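Local coordinates for sulfate transporter 4.1, chloroplastic (Arabidopsis thaliana, PDB 7LHV), which cotransports sulfate with protons across membranes of the plant cell and may play a role in regulating sulfate assimilation, at residues 142-147 with 361-366; 135-140 with 372-377; 149-154 with 383-388; 96-101 with 405-410; 177-182 with 322-327. All blocks are in the same frame, centred on the assembly; numbering follows the deposited sequence.

Contact 1: 142-147 with 361-366; sequences GSSRQL and YELDSN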
# COMPACT_ATOMS: atom_id res chain seq x y z
N GLY A 142 3.31 31.03 -4.63
CA GLY A 142 3.64 30.21 -3.48
C GLY A 142 2.92 30.66 -2.22
O GLY A 142 2.73 31.86 -1.99
N SER A 143 2.51 29.69 -1.42
CA SER A 143 1.81 29.98 -0.17
C SER A 143 2.75 30.29 0.98
O SER A 143 2.41 31.09 1.85
CB SER A 143 0.91 28.80 0.21
OG SER A 143 -0.13 28.63 -0.74
N SER A 144 3.93 29.67 1.01
CA SER A 144 4.87 29.90 2.09
C SER A 144 5.53 31.26 1.94
O SER A 144 5.78 31.73 0.83
CB SER A 144 5.93 28.80 2.12
OG SER A 144 6.72 28.90 3.29
N ARG A 145 5.80 31.91 3.08
CA ARG A 145 6.43 33.22 3.09
C ARG A 145 7.91 33.18 3.46
O ARG A 145 8.59 34.20 3.33
CB ARG A 145 5.69 34.15 4.05
CG ARG A 145 4.23 34.35 3.70
CD ARG A 145 3.51 35.16 4.76
NE ARG A 145 2.06 35.16 4.56
CZ ARG A 145 1.19 35.65 5.42
NH1 ARG A 145 1.57 36.21 6.56
NH2 ARG A 145 -0.11 35.59 5.13
N GLN A 146 8.42 32.04 3.91
CA GLN A 146 9.83 31.90 4.23
C GLN A 146 10.54 30.83 3.41
O GLN A 146 11.77 30.73 3.50
CB GLN A 146 10.03 31.59 5.72
CG GLN A 146 9.78 32.74 6.68
CD GLN A 146 8.33 33.14 6.77
OE1 GLN A 146 7.96 34.27 6.46
NE2 GLN A 146 7.49 32.20 7.20
N LEU A 147 9.82 30.02 2.64
CA LEU A 147 10.45 28.95 1.88
C LEU A 147 11.31 29.52 0.76
O LEU A 147 10.90 30.46 0.07
CB LEU A 147 9.40 28.01 1.31
CG LEU A 147 9.94 26.73 0.68
CD1 LEU A 147 10.34 25.74 1.75
CD2 LEU A 147 8.90 26.11 -0.23
N TYR A 361 0.83 31.88 10.52
CA TYR A 361 -0.03 32.11 9.37
C TYR A 361 -0.49 30.77 8.82
O TYR A 361 0.12 29.73 9.07
CB TYR A 361 0.66 32.96 8.29
CG TYR A 361 1.87 32.32 7.63
CD1 TYR A 361 3.14 32.47 8.17
CD2 TYR A 361 1.74 31.59 6.46
CE1 TYR A 361 4.24 31.90 7.57
CE2 TYR A 361 2.83 31.02 5.85
CZ TYR A 361 4.08 31.17 6.41
OH TYR A 361 5.18 30.60 5.81
N GLU A 362 -1.60 30.81 8.08
CA GLU A 362 -2.21 29.60 7.55
C GLU A 362 -1.50 29.12 6.30
O GLU A 362 -0.99 29.92 5.51
CB GLU A 362 -3.69 29.85 7.24
CG GLU A 362 -4.54 30.23 8.43
CD GLU A 362 -5.92 29.62 8.37
OE1 GLU A 362 -6.86 30.23 8.92
OE2 GLU A 362 -6.07 28.53 7.77
N LEU A 363 -1.48 27.80 6.12
CA LEU A 363 -0.91 27.20 4.92
C LEU A 363 -1.56 25.84 4.71
O LEU A 363 -1.82 25.12 5.68
CB LEU A 363 0.61 27.06 5.04
CG LEU A 363 1.40 26.65 3.79
CD1 LEU A 363 2.76 27.30 3.83
CD2 LEU A 363 1.55 25.14 3.71
N ASP A 364 -1.82 25.51 3.45
CA ASP A 364 -2.39 24.22 3.08
C ASP A 364 -1.44 23.48 2.15
O ASP A 364 -0.70 24.09 1.38
CB ASP A 364 -3.77 24.40 2.43
CG ASP A 364 -3.73 25.32 1.23
OD1 ASP A 364 -2.66 25.89 0.95
OD2 ASP A 364 -4.78 25.46 0.56
N SER A 365 -1.47 22.15 2.24
CA SER A 365 -0.52 21.32 1.50
C SER A 365 -0.87 21.19 0.03
O SER A 365 -0.07 20.63 -0.73
CB SER A 365 -0.44 19.94 2.14
OG SER A 365 -0.29 20.05 3.55
N ASN A 366 -2.04 21.66 -0.40
CA ASN A 366 -2.43 21.53 -1.80
C ASN A 366 -2.08 22.77 -2.61
O ASN A 366 -1.55 22.65 -3.73
CB ASN A 366 -3.93 21.24 -1.88
CG ASN A 366 -4.33 20.02 -1.07
OD1 ASN A 366 -3.66 18.99 -1.12
ND2 ASN A 366 -5.41 20.15 -0.32
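Tyr361 reaches from its own loop into the turn formed by Ser143, Ser144 and Arg145. Its side chain can be followed outward. CB lies over one face of the Arg145 guanidinium, with NH1 of Arg145 3.8 Å from CB of Tyr361. The ring comes next, and Arg145 runs along it in the opposite direction. CD of Arg145 stands over the ring centre, 4.1 Å from the centroid. The guanidinium lies nearly parallel to the ring, with planes 7° apart. It is displaced toward CG and CB, giving an off-centre cation-pi stack. Arg145 is extended from CG to NE, which keeps the chain on this one face. At the tip, OH of Tyr361 accepts an almost straight hydrogen bond from Arg145 N (3.1 Å, 177°). Ser144 OG adds a weak bond to the same oxygen. The ring is therefore held both at its face and at its hydroxyl. Beside it, CD1 of Leu363 packs 3.8 Å from CA of Ser144. Asp364 turns its carboxylate to Ser367. The contact joins the loop between helix 125-141 and strand 149-150 to the link between helices 330-358 and 365-381. Tyr361 and Leu363 also touch Ala356 of helix 330-358.

Contact 2: 135-140 with 372-377; sequences VFVYAI and LGVANI
Val137 and Ala375 mark the closest backbone approach of two nearly antiparallel helices, with CA atoms 5.2 Å apart. The helix axes come within 8.3 Å at an angle of 153°. The small side chain of Ala375 makes room for this. CG1 of Val137 rests against the backbone there, 3.6 Å from CA of Ala375. Its position anti to the backbone N (chi1 177°) also brings this methyl to CG1 of Val374, at 3.8 Å. The two valines meet at about a right angle. On the next residue, CB of Tyr138 packs on CB of Ala375 at 4.2 Å. The Tyr138 ring lies alongside Leu372, both pointing the same way. CE1 of Tyr138 is 3.8 Å from CD2 of Leu372. No hydrogen bond crosses between these segments, so the first shell is purely apolar. The next shell is partly polar. Tyr138 OH is hydrogen-bonded to Glu368, which fixes the far end of the ring. Ile149 of strand 149-150 touches both Tyr138 and Leu372. Helix 125-141 thus packs here on helix 365-381, with helix 406-426 against Phe136 and Ala139 and helix 173-194 against Leu372 and Val374.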
# COMPACT_ATOMS: atom_id res chain seq x y z
N VAL A 135 11.84 31.25 -9.02
CA VAL A 135 11.71 32.05 -7.80
C VAL A 135 10.71 33.17 -8.01
O VAL A 135 9.74 33.31 -7.25
CB VAL A 135 13.09 32.58 -7.37
CG1 VAL A 135 12.92 33.71 -6.38
CG2 VAL A 135 13.90 31.47 -6.75
N PHE A 136 10.89 33.97 -9.07
CA PHE A 136 9.91 35.00 -9.39
C PHE A 136 8.52 34.41 -9.53
O PHE A 136 7.53 35.04 -9.15
CB PHE A 136 10.29 35.75 -10.67
CG PHE A 136 11.42 36.72 -10.50
CD1 PHE A 136 12.72 36.28 -10.41
CD2 PHE A 136 11.17 38.07 -10.45
CE1 PHE A 136 13.75 37.18 -10.26
CE2 PHE A 136 12.19 38.98 -10.30
CZ PHE A 136 13.49 38.53 -10.21
N VAL A 137 8.41 33.21 -10.09
CA VAL A 137 7.10 32.59 -10.20
C VAL A 137 6.60 32.18 -8.83
O VAL A 137 5.45 32.44 -8.47
CB VAL A 137 7.15 31.40 -11.17
CG1 VAL A 137 5.80 30.72 -11.22
CG2 VAL A 137 7.54 31.88 -12.55
N TYR A 138 7.47 31.57 -8.01
CA TYR A 138 7.01 31.07 -6.72
C TYR A 138 6.52 32.20 -5.84
O TYR A 138 5.46 32.09 -5.20
CB TYR A 138 8.12 30.29 -6.03
CG TYR A 138 7.67 29.66 -4.73
CD1 TYR A 138 6.94 28.48 -4.73
CD2 TYR A 138 7.95 30.26 -3.51
CE1 TYR A 138 6.52 27.91 -3.56
CE2 TYR A 138 7.53 29.69 -2.33
CZ TYR A 138 6.82 28.51 -2.36
OH TYR A 138 6.39 27.94 -1.19
N ALA A 139 7.25 33.31 -5.81
CA ALA A 139 6.84 34.46 -5.01
C ALA A 139 5.47 34.97 -5.40
O ALA A 139 4.82 35.65 -4.60
CB ALA A 139 7.87 35.58 -5.12
N ILE A 140 5.01 34.67 -6.61
CA ILE A 140 3.66 35.04 -7.01
C ILE A 140 2.66 33.93 -6.72
O ILE A 140 1.51 34.21 -6.38
CB ILE A 140 3.63 35.43 -8.50
CG1 ILE A 140 4.63 36.56 -8.76
CG2 ILE A 140 2.24 35.86 -8.91
CD1 ILE A 140 4.79 36.89 -10.23
N LEU A 372 4.37 25.10 -6.33
CA LEU A 372 5.61 24.46 -6.75
C LEU A 372 5.50 23.97 -8.19
O LEU A 372 6.45 24.11 -8.97
CB LEU A 372 5.96 23.30 -5.83
CG LEU A 372 6.36 23.61 -4.39
CD1 LEU A 372 6.53 22.32 -3.61
CD2 LEU A 372 7.64 24.40 -4.39
N GLY A 373 4.37 23.37 -8.55
CA GLY A 373 4.20 22.89 -9.91
C GLY A 373 4.21 24.01 -10.93
O GLY A 373 4.83 23.89 -11.99
N VAL A 374 3.54 25.12 -10.63
CA VAL A 374 3.54 26.26 -11.55
C VAL A 374 4.95 26.82 -11.70
O VAL A 374 5.39 27.14 -12.81
CB VAL A 374 2.54 27.33 -11.07
CG1 VAL A 374 2.73 28.61 -11.86
CG2 VAL A 374 1.12 26.82 -11.22
N ALA A 375 5.67 26.94 -10.58
CA ALA A 375 7.04 27.43 -10.64
C ALA A 375 7.91 26.51 -11.49
O ALA A 375 8.71 26.99 -12.31
CB ALA A 375 7.62 27.55 -9.23
N ASN A 376 7.77 25.20 -11.32
CA ASN A 376 8.56 24.26 -12.11
C ASN A 376 8.21 24.34 -13.59
O ASN A 376 9.10 24.27 -14.45
CB ASN A 376 8.36 22.84 -11.59
CG ASN A 376 9.31 22.50 -10.47
OD1 ASN A 376 10.51 22.72 -10.58
ND2 ASN A 376 8.78 21.95 -9.39
N ILE A 377 6.92 24.48 -13.91
CA ILE A 377 6.51 24.56 -15.31
C ILE A 377 7.11 25.79 -15.98
O ILE A 377 7.67 25.72 -17.08
CB ILE A 377 4.98 24.55 -15.42
CG1 ILE A 377 4.43 23.15 -15.15
CG2 ILE A 377 4.53 25.03 -16.79
CD1 ILE A 377 2.93 23.10 -15.02

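Contact 3: 149-154 with 383-388; sequences IGPVAL and SAYPAT. With SO4 (sulfate ion), chain D.
A short antiparallel bridge pairs Gly150 with Thr388 and ties together the chain just before two helices, 153-166 and 391-399. It is a hydrogen-bonded pair, but both bonds are long and weak. Gly150 N donates to Thr388 O at 3.3 Å, and Thr388 N donates to Gly150 O at 3.3 Å. The second is clearly bent, with an angle of 130° at the hydrogen. CA of Ala387 adds a CH-O contact to Gly150 O. Side chains fill in around the bridge. CG2 of Ile149 meets CB of Ala387 at 4.1 Å, while its CD1 lies against the Thr388 carbonyl. Short paired strands leading into two facing helix starts are a hallmark of the SLC26 transport domain, where the anion site lies between those starts. A sulfate ion is bound here, as expected for a sulfate carrier. Its O3 accepts a nearly straight hydrogen bond from Ala153 N (3.2 Å, 171°), at the first turn of helix 153-166. Phe391 N and Ser392 OG also bind the ion from the other helix. Val152, at the N-cap position, joins the bridge to the site. Its CG2 packs 3.6 Å from OG1 of Thr388, and its CB borders the sulfate. Between Gly150 and Val152, Pro151 crosses Tyr385 at about a right angle. CB of Pro151 is 4.1 Å from CZ of Tyr385. The ring swings across to the proline because CG of Tyr385 sits between the backbone N and the carbonyl carbon (chi1 86°). The Tyr385 hydroxyl is hydrogen-bonded to Ser156 OG, and Arg393 binds the carbonyl of Pro151.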
# COMPACT_ATOMS: atom_id res chain seq x y z
N ILE A 149 13.23 28.69 -2.80
CA ILE A 149 13.05 27.79 -3.93
C ILE A 149 14.30 27.84 -4.80
O ILE A 149 14.80 28.92 -5.12
CB ILE A 149 11.80 28.16 -4.74
CG1 ILE A 149 10.55 27.71 -3.98
CG2 ILE A 149 11.82 27.52 -6.11
CD1 ILE A 149 10.57 26.24 -3.65
N GLY A 150 14.81 26.66 -5.17
CA GLY A 150 15.98 26.57 -5.99
C GLY A 150 16.54 25.17 -6.02
O GLY A 150 15.90 24.21 -5.58
N PRO A 151 17.76 25.01 -6.55
CA PRO A 151 18.40 23.70 -6.54
C PRO A 151 18.64 23.21 -5.12
O PRO A 151 18.96 23.98 -4.22
CB PRO A 151 19.72 23.95 -7.28
CG PRO A 151 19.52 25.21 -8.03
CD PRO A 151 18.59 26.03 -7.21
N VAL A 152 18.48 21.90 -4.93
CA VAL A 152 18.79 21.25 -3.67
C VAL A 152 19.65 20.03 -3.97
O VAL A 152 19.73 19.56 -5.11
CB VAL A 152 17.53 20.85 -2.88
CG1 VAL A 152 16.68 22.06 -2.60
CG2 VAL A 152 16.74 19.81 -3.63
N ALA A 153 20.31 19.52 -2.93
CA ALA A 153 21.24 18.41 -3.12
C ALA A 153 20.53 17.15 -3.59
O ALA A 153 20.99 16.47 -4.51
CB ALA A 153 22.01 18.15 -1.83
N LEU A 154 19.39 16.82 -2.97
CA LEU A 154 18.73 15.55 -3.26
C LEU A 154 18.13 15.54 -4.66
O LEU A 154 18.28 14.56 -5.41
CB LEU A 154 17.66 15.27 -2.21
CG LEU A 154 17.00 13.89 -2.29
CD1 LEU A 154 18.05 12.81 -2.19
CD2 LEU A 154 15.97 13.74 -1.20
N SER A 383 14.24 27.30 -19.38
CA SER A 383 15.51 26.57 -19.30
C SER A 383 15.99 26.40 -17.86
O SER A 383 17.06 26.87 -17.47
CB SER A 383 16.58 27.25 -20.15
OG SER A 383 16.11 27.53 -21.46
N ALA A 384 15.19 25.70 -17.06
CA ALA A 384 15.54 25.39 -15.69
C ALA A 384 15.24 23.92 -15.39
O ALA A 384 14.36 23.32 -16.00
CB ALA A 384 14.80 26.28 -14.69
N TYR A 385 15.98 23.36 -14.44
CA TYR A 385 15.80 21.99 -14.00
C TYR A 385 15.16 21.97 -12.61
O TYR A 385 15.18 22.99 -11.92
CB TYR A 385 17.15 21.25 -14.03
CG TYR A 385 18.03 21.36 -12.81
CD1 TYR A 385 18.95 22.39 -12.68
CD2 TYR A 385 17.98 20.41 -11.80
CE1 TYR A 385 19.77 22.48 -11.58
CE2 TYR A 385 18.79 20.49 -10.69
CZ TYR A 385 19.69 21.53 -10.59
OH TYR A 385 20.50 21.61 -9.49
N PRO A 386 14.57 20.85 -12.19
CA PRO A 386 13.60 20.89 -11.08
C PRO A 386 14.14 21.58 -9.83
O PRO A 386 15.28 21.37 -9.43
CB PRO A 386 13.30 19.42 -10.82
CG PRO A 386 13.58 18.75 -12.08
CD PRO A 386 14.72 19.47 -12.70
N ALA A 387 13.29 22.40 -9.22
CA ALA A 387 13.64 23.17 -8.04
C ALA A 387 12.57 22.98 -6.98
O ALA A 387 11.38 23.12 -7.26
CB ALA A 387 13.77 24.66 -8.38
N THR A 388 13.00 22.65 -5.76
CA THR A 388 12.08 22.50 -4.64
C THR A 388 12.56 23.30 -3.44
O THR A 388 13.53 24.06 -3.54
CB THR A 388 11.93 21.03 -4.26
OG1 THR A 388 13.22 20.47 -3.96
CG2 THR A 388 11.30 20.24 -5.39
S SO4 D . 19.50 21.61 0.87
O1 SO4 D . 20.28 21.60 2.10
O2 SO4 D . 18.08 21.63 1.19
O3 SO4 D . 19.81 20.41 0.10
O4 SO4 D . 19.85 22.79 0.08

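Contact 4: 96-101 with 405-410; sequences KLDLMA and GLSGLI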
# COMPACT_ATOMS: atom_id res chain seq x y z
N LYS A 96 12.61 46.30 5.39
CA LYS A 96 14.02 46.12 5.74
C LYS A 96 14.33 44.65 6.01
O LYS A 96 15.36 44.13 5.57
CB LYS A 96 14.39 47.01 6.94
CG LYS A 96 13.73 46.66 8.27
CD LYS A 96 14.14 47.64 9.36
CE LYS A 96 15.60 47.48 9.76
NZ LYS A 96 15.90 46.18 10.41
N LEU A 97 13.43 43.96 6.73
CA LEU A 97 13.67 42.55 7.01
C LEU A 97 13.68 41.71 5.74
O LEU A 97 14.54 40.84 5.57
CB LEU A 97 12.62 42.03 7.99
CG LEU A 97 12.71 42.63 9.40
CD1 LEU A 97 11.61 42.09 10.28
CD2 LEU A 97 14.07 42.37 10.01
N ASP A 98 12.74 41.97 4.83
CA ASP A 98 12.68 41.23 3.58
C ASP A 98 13.91 41.51 2.71
O ASP A 98 14.45 40.59 2.09
CB ASP A 98 11.41 41.58 2.81
CG ASP A 98 10.17 40.98 3.44
OD1 ASP A 98 10.32 40.02 4.23
OD2 ASP A 98 9.06 41.45 3.14
N LEU A 99 14.35 42.77 2.66
CA LEU A 99 15.53 43.10 1.86
C LEU A 99 16.77 42.40 2.40
O LEU A 99 17.55 41.81 1.64
CB LEU A 99 15.73 44.61 1.83
CG LEU A 99 16.80 45.15 0.89
CD1 LEU A 99 16.37 45.02 -0.56
CD2 LEU A 99 17.13 46.60 1.22
N MET A 100 16.96 42.44 3.72
CA MET A 100 18.11 41.77 4.30
C MET A 100 18.05 40.27 4.08
O MET A 100 19.06 39.65 3.71
CB MET A 100 18.21 42.09 5.80
CG MET A 100 18.73 43.49 6.09
SD MET A 100 20.16 43.93 5.09
CE MET A 100 21.37 42.75 5.66
N ALA A 101 16.88 39.66 4.28
CA ALA A 101 16.75 38.22 4.09
C ALA A 101 16.99 37.84 2.64
O ALA A 101 17.64 36.82 2.36
CB ALA A 101 15.37 37.76 4.55
N GLY A 405 6.80 37.04 1.18
CA GLY A 405 7.45 36.42 0.05
C GLY A 405 8.33 37.34 -0.76
O GLY A 405 9.00 36.87 -1.70
N LEU A 406 8.35 38.63 -0.43
CA LEU A 406 9.23 39.56 -1.12
C LEU A 406 10.69 39.15 -0.98
O LEU A 406 11.49 39.39 -1.89
CB LEU A 406 9.02 40.98 -0.58
CG LEU A 406 9.63 42.12 -1.40
CD1 LEU A 406 8.92 42.25 -2.73
CD2 LEU A 406 9.56 43.42 -0.62
N SER A 407 11.05 38.53 0.15
CA SER A 407 12.41 38.02 0.32
C SER A 407 12.80 37.08 -0.81
O SER A 407 13.97 37.02 -1.19
CB SER A 407 12.55 37.32 1.66
OG SER A 407 12.10 38.15 2.72
N GLY A 408 11.83 36.33 -1.35
CA GLY A 408 12.11 35.53 -2.53
C GLY A 408 12.44 36.39 -3.73
O GLY A 408 13.47 36.21 -4.39
N LEU A 409 11.57 37.38 -4.02
CA LEU A 409 11.76 38.21 -5.20
C LEU A 409 13.14 38.86 -5.19
O LEU A 409 13.88 38.77 -6.18
CB LEU A 409 10.68 39.28 -5.27
CG LEU A 409 9.32 38.88 -5.83
CD1 LEU A 409 8.35 40.05 -5.76
CD2 LEU A 409 9.45 38.38 -7.25
N ILE A 410 13.50 39.49 -4.07
CA ILE A 410 14.82 40.11 -3.96
C ILE A 410 15.90 39.09 -4.27
O ILE A 410 16.82 39.35 -5.06
CB ILE A 410 15.00 40.74 -2.57
CG1 ILE A 410 13.89 41.75 -2.29
CG2 ILE A 410 16.37 41.39 -2.46
CD1 ILE A 410 13.99 43.01 -3.12
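Asp98 and Ser407 form the close part of this contact, with CA atoms only 4.6 Å apart. Asp98 points at the helix opposite. OG of Ser407 lies 3.0 Å from OD1 of Asp98, and gives a weak hydrogen bond to the backbone O of Asp98 at 3.4 Å. CB of Ala101 closes in on the same hydroxyl, 3.8 Å from Ser407 OG. The other carboxylate oxygen, OD2 of Asp98, rests 3.7 Å from CB of Leu406. Small side chains at Ser407 and Ala101 let the helices come near. Their axes approach to 7.8 Å and cross at -42°, running in broadly the same direction. Both belong to the membrane part of the transporter, where helix 91-119 packs against the start of helix 406-426. The carboxylate also holds the turn that leads into the second helix. OD1 of Asp98 accepts a bond from Lys403 N, and OD2 is bonded to Thr404 OG1. An alanine here would remove both oxygens, and Lys403 N and Thr404 OG1 would probably lose their partner, leaving that turn less firmly tied to helix 91-119. The other side of the contact is looser and nearer the surface. Leu99 starts away from helix 406-426, but its chain bends back. A chi1 of -172° sets CG opposite the backbone N and brings CD1 of Leu99 to within 4.0 Å of CD1 of Ile410.

Contact 5: 177-182 with 322-327; sequences LAILLA and SFPRSF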
# COMPACT_ATOMS: atom_id res chain seq x y z
N LEU A 177 17.03 16.97 -21.41
CA LEU A 177 16.42 15.99 -20.52
C LEU A 177 16.12 16.59 -19.16
O LEU A 177 15.06 16.32 -18.58
CB LEU A 177 17.34 14.77 -20.38
CG LEU A 177 17.25 13.75 -21.51
CD1 LEU A 177 18.36 12.72 -21.38
CD2 LEU A 177 15.90 13.08 -21.51
N ALA A 178 17.02 17.42 -18.63
CA ALA A 178 16.76 18.06 -17.34
C ALA A 178 15.59 19.03 -17.43
O ALA A 178 14.75 19.08 -16.52
CB ALA A 178 18.02 18.78 -16.86
N ILE A 179 15.51 19.81 -18.51
CA ILE A 179 14.40 20.75 -18.67
C ILE A 179 13.08 20.00 -18.81
O ILE A 179 12.05 20.38 -18.22
CB ILE A 179 14.67 21.68 -19.86
CG1 ILE A 179 15.89 22.55 -19.57
CG2 ILE A 179 13.46 22.54 -20.14
CD1 ILE A 179 16.43 23.24 -20.79
N LEU A 180 13.07 18.92 -19.60
CA LEU A 180 11.86 18.11 -19.72
C LEU A 180 11.48 17.48 -18.39
O LEU A 180 10.29 17.36 -18.07
CB LEU A 180 12.06 17.04 -20.79
CG LEU A 180 10.92 16.02 -20.93
CD1 LEU A 180 9.70 16.66 -21.56
CD2 LEU A 180 11.38 14.82 -21.73
N LEU A 181 12.48 17.04 -17.62
CA LEU A 181 12.20 16.49 -16.30
C LEU A 181 11.56 17.53 -15.40
O LEU A 181 10.64 17.23 -14.64
CB LEU A 181 13.49 15.96 -15.68
CG LEU A 181 13.36 15.09 -14.44
CD1 LEU A 181 12.48 13.90 -14.74
CD2 LEU A 181 14.73 14.62 -13.99
N ALA A 182 12.03 18.78 -15.47
CA ALA A 182 11.42 19.85 -14.70
C ALA A 182 9.98 20.08 -15.12
O ALA A 182 9.10 20.27 -14.27
CB ALA A 182 12.23 21.13 -14.83
N SER A 322 11.84 28.84 -24.50
CA SER A 322 12.02 27.73 -25.43
C SER A 322 11.25 26.53 -24.90
O SER A 322 11.51 26.08 -23.78
CB SER A 322 13.50 27.39 -25.60
OG SER A 322 14.18 28.40 -26.32
N PHE A 323 10.32 26.02 -25.70
CA PHE A 323 9.63 24.79 -25.34
C PHE A 323 10.60 23.62 -25.39
O PHE A 323 11.56 23.63 -26.16
CB PHE A 323 8.47 24.53 -26.29
CG PHE A 323 7.16 25.12 -25.83
CD1 PHE A 323 6.32 24.41 -25.00
CD2 PHE A 323 6.77 26.38 -26.25
CE1 PHE A 323 5.12 24.95 -24.59
CE2 PHE A 323 5.57 26.92 -25.84
CZ PHE A 323 4.74 26.21 -25.01
N PRO A 324 10.39 22.60 -24.56
CA PRO A 324 11.23 21.40 -24.65
C PRO A 324 11.08 20.71 -26.00
O PRO A 324 10.01 20.71 -26.60
CB PRO A 324 10.71 20.52 -23.51
CG PRO A 324 10.06 21.48 -22.56
CD PRO A 324 9.47 22.55 -23.42
N ARG A 325 12.18 20.11 -26.47
CA ARG A 325 12.20 19.45 -27.76
C ARG A 325 12.47 17.95 -27.69
O ARG A 325 12.53 17.30 -28.73
CB ARG A 325 13.25 20.08 -28.68
CG ARG A 325 12.78 21.30 -29.46
CD ARG A 325 13.05 22.58 -28.70
NE ARG A 325 14.45 22.67 -28.29
CZ ARG A 325 15.43 23.13 -29.07
NH1 ARG A 325 15.19 23.54 -30.30
NH2 ARG A 325 16.67 23.16 -28.59
N SER A 326 12.62 17.39 -26.49
CA SER A 326 12.98 15.99 -26.33
C SER A 326 11.86 15.19 -25.67
O SER A 326 12.10 14.39 -24.76
CB SER A 326 14.28 15.85 -25.53
OG SER A 326 15.41 16.13 -26.34
N PHE A 327 10.63 15.40 -26.13
CA PHE A 327 9.50 14.66 -25.58
C PHE A 327 9.61 13.16 -25.83
O PHE A 327 8.90 12.39 -25.17
CB PHE A 327 8.19 15.19 -26.16
CG PHE A 327 7.61 16.35 -25.41
CD1 PHE A 327 6.82 16.14 -24.30
CD2 PHE A 327 7.87 17.65 -25.81
CE1 PHE A 327 6.29 17.21 -23.60
CE2 PHE A 327 7.34 18.72 -25.11
CZ PHE A 327 6.55 18.50 -24.01
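Leu180 points from its helix into a bend of the loop made by Pro324, Ser326 and Phe327. Its two methyls do different work. The side chain leaves with CG on the far side from the backbone N (chi1 174°), and a chi2 of 72° then splits the methyls. CD1 of Leu180 takes the apolar side. It sits over one face of the Phe327 ring, 4.2 Å from the centroid and 19° off the ring normal. It is displaced toward the ring rim, between CD1 and CE1 of Phe327. This is a CH-pi contact. The same methyl reaches CB of Pro324 at 4.4 Å. CD2 of Leu180 turns instead to the backbone and lies against the carbonyl oxygen of Ser326. Phe327 starts away from the helix, yet one face of its ring meets the leucine, and the two side chains cross obliquely. An alanine in place of Leu180 would probably open a gap under the Phe327 ring and leave the ring less firmly held on that face. One residue earlier, Ile179 presents its CG2. This methyl meets CG of Pro324 at 4.3 Å. The proline ring therefore leans on both Ile179 and Leu180. Neither segment gives the other a hydrogen bond. Ser326 OG bonds to Glu176, just before the helical segment, and adds a polar tie to the same helix. The loop at 322-327 lies between helices 284-300 and 330-358. It covers one side of helix 173-194, while Leu333 of helix 330-358 also packs on Leu180.

In the fold
Contacts 2 and 3 are buried, whereas contacts 1, 4 and 5 are partly open. Contacts 1 and 2 both use helix 365-381, and touch where Tyr138 meets Ser144 and Leu147. Contact 3 adjoins contact 2 through Ile149 and a probable hydrogen bond from Ala387 N to Asn376 OD1. Chemistry follows place. Contact 2 is apolar packing of two helices, and contact 3 is backbone pairing beside bound sulfate. Contact 1 relies on a cation-pi stack between loops, and contact 4 on a buried carboxylate. Contact 5 is apolar, a loop against a helix, and meets contact 3 through Ala182. Contacts 4 and 5 lie far apart, about 31 Å between centres.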